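Long-range contact in antigen 43 (Escherichia coli, PDB 4KH3), which probably mediates the self-association of Escherichia coli cells, acting as an autotransporter adhesin in bacterial clumping and biofilm formation: residues A[338-343]-A[372-377]. Residues are numbered along the deposited sequence; the frame is centred on the assembly and turned at random.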
loop_
_atom_site.group_PDB
_atom_site.type_symbol
_atom_site.label_atom_id
_atom_site.label_comp_id
_atom_site.label_asym_id
_atom_site.label_seq_id
_atom_site.Cartn_x
_atom_site.Cartn_y
_atom_site.Cartn_z
ATOM N N VAL A 338 2.327 -4.062 17.452
ATOM C CA VAL A 338 1.007 -3.495 17.719
ATOM C C VAL A 338 -0.087 -4.571 17.702
ATOM O O VAL A 338 -0.089 -5.456 16.843
ATOM C CB VAL A 338 0.670 -2.407 16.693
ATOM C CG1 VAL A 338 -0.821 -2.118 16.678
ATOM C CG2 VAL A 338 1.461 -1.146 16.985
ATOM N N LEU A 339 -1.007 -4.498 18.662
ATOM C CA LEU A 339 -2.078 -5.475 18.753
ATOM C C LEU A 339 -3.448 -4.804 18.725
ATOM O O LEU A 339 -3.703 -3.864 19.467
ATOM C CB LEU A 339 -1.914 -6.312 20.019
ATOM C CG LEU A 339 -2.992 -7.366 20.303
ATOM C CD1 LEU A 339 -2.845 -8.571 19.396
ATOM C CD2 LEU A 339 -2.948 -7.798 21.756
ATOM N N LEU A 340 -4.316 -5.278 17.841
ATOM C CA LEU A 340 -5.706 -4.837 17.788
ATOM C C LEU A 340 -6.588 -6.058 18.006
ATOM O O LEU A 340 -6.582 -6.987 17.204
ATOM C CB LEU A 340 -6.035 -4.227 16.420
ATOM C CG LEU A 340 -5.105 -3.140 15.881
ATOM C CD1 LEU A 340 -5.560 -2.693 14.503
ATOM C CD2 LEU A 340 -5.071 -1.966 16.832
ATOM N N ALA A 341 -7.348 -6.068 19.086
ATOM C CA ALA A 341 -8.171 -7.223 19.390
ATOM C C ALA A 341 -9.433 -6.773 20.098
ATOM O O ALA A 341 -9.485 -5.665 20.613
ATOM C CB ALA A 341 -7.389 -8.202 20.262
ATOM N N ASP A 342 -10.459 -7.616 20.115
ATOM C CA ASP A 342 -11.572 -7.382 21.033
ATOM C C ASP A 342 -11.849 -8.602 21.898
ATOM O O ASP A 342 -11.277 -9.666 21.683
ATOM C CB ASP A 342 -12.835 -6.895 20.320
ATOM C CG ASP A 342 -13.325 -7.862 19.285
ATOM O OD1 ASP A 342 -12.820 -7.788 18.144
ATOM O OD2 ASP A 342 -14.216 -8.680 19.605
ATOM N N SER A 343 -12.719 -8.426 22.888
ATOM C CA SER A 343 -12.988 -9.451 23.891
ATOM C C SER A 343 -13.699 -10.671 23.309
ATOM O O SER A 343 -13.740 -11.730 23.945
ATOM C CB SER A 343 -13.791 -8.864 25.064
ATOM O OG SER A 343 -15.002 -8.271 24.620
ATOM N N GLY A 372 -0.251 2.522 20.004
ATOM C CA GLY A 372 -0.672 1.925 18.751
ATOM C C GLY A 372 -1.646 0.776 18.925
ATOM O O GLY A 372 -2.540 0.582 18.099
ATOM N N SER A 373 -1.475 0.012 20.002
ATOM C CA SER A 373 -2.344 -1.124 20.272
ATOM C C SER A 373 -3.706 -0.689 20.804
ATOM O O SER A 373 -3.819 0.334 21.480
ATOM C CB SER A 373 -1.679 -2.079 21.258
ATOM O OG SER A 373 -0.485 -2.604 20.717
ATOM N N SER A 374 -4.744 -1.459 20.496
ATOM C CA SER A 374 -6.064 -1.153 21.033
ATOM C C SER A 374 -6.894 -2.409 21.303
ATOM O O SER A 374 -6.848 -3.369 20.542
ATOM C CB SER A 374 -6.817 -0.176 20.125
ATOM O OG SER A 374 -7.243 -0.807 18.930
ATOM N N PHE A 375 -7.641 -2.387 22.401
ATOM C CA PHE A 375 -8.500 -3.497 22.794
ATOM C C PHE A 375 -9.900 -2.966 23.003
ATOM O O PHE A 375 -10.081 -1.851 23.495
ATOM C CB PHE A 375 -7.985 -4.135 24.081
ATOM C CG PHE A 375 -8.845 -5.254 24.602
ATOM C CD1 PHE A 375 -8.800 -6.512 24.023
ATOM C CD2 PHE A 375 -9.680 -5.055 25.689
ATOM C CE1 PHE A 375 -9.579 -7.545 24.518
ATOM C CE2 PHE A 375 -10.459 -6.084 26.186
ATOM C CZ PHE A 375 -10.410 -7.329 25.601
ATOM N N THR A 376 -10.894 -3.739 22.591
ATOM C CA THR A 376 -12.276 -3.348 22.801
ATOM C C THR A 376 -12.939 -4.384 23.701
ATOM O O THR A 376 -12.941 -5.573 23.398
ATOM C CB THR A 376 -13.034 -3.206 21.475
ATOM O OG1 THR A 376 -12.287 -2.369 20.589
ATOM C CG2 THR A 376 -14.413 -2.594 21.694
ATOM N N LEU A 377 -13.460 -3.933 24.833
ATOM C CA LEU A 377 -14.139 -4.827 25.758
ATOM C C LEU A 377 -15.627 -4.773 25.485
ATOM O O LEU A 377 -16.264 -3.737 25.689
ATOM C CB LEU A 377 -13.872 -4.404 27.192
ATOM C CG LEU A 377 -14.575 -5.248 28.243
ATOM C CD1 LEU A 377 -14.024 -6.657 28.204
ATOM C CD2 LEU A 377 -14.398 -4.625 29.620
#
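L340, A341 and D342 pair in parallel with S374, F375 and T376, the two strand axes running 4.7 Å apart and within 5° of one direction. Four backbone hydrogen bonds join them: L339 O accepts from S374 N, A341 N gives to S374 O, A341 O accepts from T376 N, and S343 N gives to T376 O. Where the ladder begins, a side chain does the work of a main-chain carbonyl. S373 OG, turned anti to its own carbonyl carbon, takes the N-H of L339 at 2.8 Å in a nearly straight bond of 165°. Beside it V338 CG1 rests 3.5 Å from G372 O.

On one face, the CD2 branch of L340 packs against S374 OG at 3.2 Å, and farther along D342 CB lies 3.9 Å from T376 CB. The opposite face carries A341 and F375. With CG anti to the backbone N (chi1 177°), the phenyl ring reaches forward along the neighbouring strand, meeting it obliquely, with CE1 3.6 Å from D342 C and CZ 3.8 Å from S343 CB. L377 CD1 also approaches S343 CB, at 3.8 Å. A364, L367, L369 and F393 pack on the buried ring too. D342 OD2 bonds to G344 N, while S343, just past strand 338-342, hydrogen-bonds through OG to N378 N and D381 OD2, in the turn following strand 374-377.

Flanked by parallel strands 319-322 and 392-395, the pair forms adjacent rungs on one face of a right-handed beta-helix, here separated by an antiparallel excursion (346-370); this is the fold of autotransporter passenger domains, where it probably forms the stalk.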